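Long-range contact in (S)-imine reductase (Streptomyces sp. GF3546, PDB 4OQY), which probably reduces imines to amines with S selectivity, using NADPH as the cofactor bound by its Rossmann-type domain: residues A59-V64 with G86-N91. Numbering follows the deposited sequence.
Sequences ANELIV and GKVIAN
Val88, Glu61 and Lys87 bury the most surface where 59-64 runs alongside 86-91, two neighbouring parallel strands with the chain leading into them. Val88 bonds through both backbone polar atoms to the residues on either side of Leu62: its N donates to Glu61 O at 2.9 Å in an almost straight bond (178°), and its O accepts from Ile63 N. Ile63 O then takes Ala90 N at 2.8 Å, completing the alternating bonding of a parallel pair. A beta-branched valine suits this extended backbone, and its two methyls divide their work. CG1, anti to the backbone N (chi1 175°), meets Leu62 CD1 at 3.9 Å, while CG2 faces the Glu61 side chain. That glutamate reaches out fully extended at an exposed position: its CG lies against Val88 CG2 and 3.6 Å from Gly86 O, OE2 continues past the same methyl, and the side chain also touches His145 of helix 139-149. Positive phi at Gly86 suits a residue without a side chain. Lys87 turns back over the start of the other segment: bends at chi2 and chi3 lay CD 3.2 Å from Asn60 O and bring NZ to the same oxygen at 3.0 Å, approaching from above the carbonyl plane. NZ also bonds Leu57 O, joining two carbonyls in the connection between helix 53-58 and strand 62-65. With an alanine in its place, the carbonyls of Asn60 and Leu57 would probably both lose this donor, and Asn60 O the cover of CD and CE. Leu62, Val88 and Ala90 share one sheet face, with helix 139-149 packed on Leu62 and Val88; Ile63 and Ile89 lie on the other. Strand 62-65 is flanked on its far edge by strand 6-9, strand 88-91 by strand 113-119, and helix 70-77 makes the beta-alpha-beta crossover between the paired strands, in the Rossmann manner.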
loop_
_atom_site.group_PDB
_atom_site.type_symbol
_atom_site.label_atom_id
_atom_site.label_comp_id
_atom_site.label_asym_id
_atom_site.label_seq_id
_atom_site.Cartn_x
_atom_site.Cartn_y
_atom_site.Cartn_z
ATOM N N ALA B 59 -3.278 41.895 -11.066
ATOM C CA ALA B 59 -3.350 41.548 -12.483
ATOM C C ALA B 59 -4.575 40.744 -12.887
ATOM O O ALA B 59 -4.983 40.791 -14.058
ATOM C CB ALA B 59 -2.097 40.799 -12.902
ATOM N N ASN B 60 -5.148 39.978 -11.964
ATOM C CA ASN B 60 -6.180 38.988 -12.305
ATOM C C ASN B 60 -7.135 38.760 -11.135
ATOM O O ASN B 60 -6.794 39.013 -9.966
ATOM C CB ASN B 60 -5.538 37.640 -12.683
ATOM C CG ASN B 60 -4.776 37.682 -14.014
ATOM O OD1 ASN B 60 -3.547 37.510 -14.067
ATOM N ND2 ASN B 60 -5.497 37.891 -15.076
ATOM N N GLU B 61 -8.331 38.283 -11.443
ATOM C CA GLU B 61 -9.285 37.849 -10.423
ATOM C C GLU B 61 -8.849 36.507 -9.828
ATOM O O GLU B 61 -8.897 36.313 -8.603
ATOM C CB GLU B 61 -10.705 37.735 -11.009
ATOM C CG GLU B 61 -11.750 37.366 -9.967
ATOM C CD GLU B 61 -13.145 37.242 -10.533
ATOM O OE1 GLU B 61 -13.288 37.037 -11.748
ATOM O OE2 GLU B 61 -14.100 37.316 -9.747
ATOM N N LEU B 62 -8.428 35.585 -10.696
ATOM C CA LEU B 62 -8.079 34.228 -10.284
ATOM C C LEU B 62 -6.602 34.082 -9.979
ATOM O O LEU B 62 -5.745 34.230 -10.862
ATOM C CB LEU B 62 -8.441 33.209 -11.351
ATOM C CG LEU B 62 -8.248 31.761 -10.913
ATOM C CD1 LEU B 62 -9.231 31.398 -9.820
ATOM C CD2 LEU B 62 -8.430 30.831 -12.092
ATOM N N ILE B 63 -6.332 33.807 -8.704
ATOM C CA ILE B 63 -5.000 33.692 -8.157
ATOM C C ILE B 63 -4.791 32.253 -7.711
ATOM O O ILE B 63 -5.405 31.791 -6.749
ATOM C CB ILE B 63 -4.838 34.599 -6.907
ATOM C CG1 ILE B 63 -5.346 36.024 -7.200
ATOM C CG2 ILE B 63 -3.403 34.582 -6.417
ATOM C CD1 ILE B 63 -4.642 36.782 -8.312
ATOM N N VAL B 64 -3.899 31.565 -8.397
ATOM C CA VAL B 64 -3.547 30.193 -8.092
ATOM C C VAL B 64 -2.269 30.164 -7.289
ATOM O O VAL B 64 -1.229 30.694 -7.717
ATOM C CB VAL B 64 -3.274 29.400 -9.382
ATOM C CG1 VAL B 64 -2.820 27.979 -9.051
ATOM C CG2 VAL B 64 -4.524 29.393 -10.242
ATOM N N GLY B 86 -12.014 41.195 -3.866
ATOM C CA GLY B 86 -12.562 40.736 -5.137
ATOM C C GLY B 86 -11.780 39.624 -5.796
ATOM O O GLY B 86 -12.084 39.251 -6.928
ATOM N N LYS B 87 -10.781 39.074 -5.108
ATOM C CA LYS B 87 -10.006 37.964 -5.672
ATOM C C LYS B 87 -10.607 36.608 -5.328
ATOM O O LYS B 87 -11.325 36.444 -4.336
ATOM C CB LYS B 87 -8.549 37.998 -5.193
ATOM C CG LYS B 87 -7.817 39.309 -5.439
ATOM C CD LYS B 87 -7.678 39.644 -6.925
ATOM C CE LYS B 87 -7.703 41.144 -7.135
ATOM N NZ LYS B 87 -7.268 41.529 -8.490
ATOM N N VAL B 88 -10.273 35.636 -6.162
ATOM C CA VAL B 88 -10.592 34.244 -5.930
ATOM C C VAL B 88 -9.264 33.531 -5.795
ATOM O O VAL B 88 -8.476 33.470 -6.734
ATOM C CB VAL B 88 -11.399 33.635 -7.085
ATOM C CG1 VAL B 88 -11.617 32.147 -6.865
ATOM C CG2 VAL B 88 -12.738 34.348 -7.243
ATOM N N ILE B 89 -8.999 33.034 -4.601
ATOM C CA ILE B 89 -7.779 32.301 -4.350
ATOM C C ILE B 89 -8.022 30.812 -4.522
ATOM O O ILE B 89 -8.782 30.210 -3.770
ATOM C CB ILE B 89 -7.296 32.566 -2.930
ATOM C CG1 ILE B 89 -7.066 34.061 -2.751
ATOM C CG2 ILE B 89 -6.010 31.798 -2.663
ATOM C CD1 ILE B 89 -6.950 34.470 -1.310
ATOM N N ALA B 90 -7.395 30.230 -5.529
ATOM C CA ALA B 90 -7.401 28.790 -5.729
ATOM C C ALA B 90 -6.128 28.277 -5.076
ATOM O O ALA B 90 -5.054 28.291 -5.676
ATOM C CB ALA B 90 -7.445 28.469 -7.215
ATOM N N ASN B 91 -6.249 27.940 -3.792
ATOM C CA ASN B 91 -5.122 27.514 -2.986
ATOM C C ASN B 91 -4.841 26.019 -3.158
ATOM O O ASN B 91 -5.552 25.186 -2.602
ATOM C CB ASN B 91 -5.409 27.829 -1.533
ATOM C CG ASN B 91 -4.201 27.646 -0.663
ATOM O OD1 ASN B 91 -3.189 27.111 -1.098
ATOM N ND2 ASN B 91 -4.289 28.113 0.564
#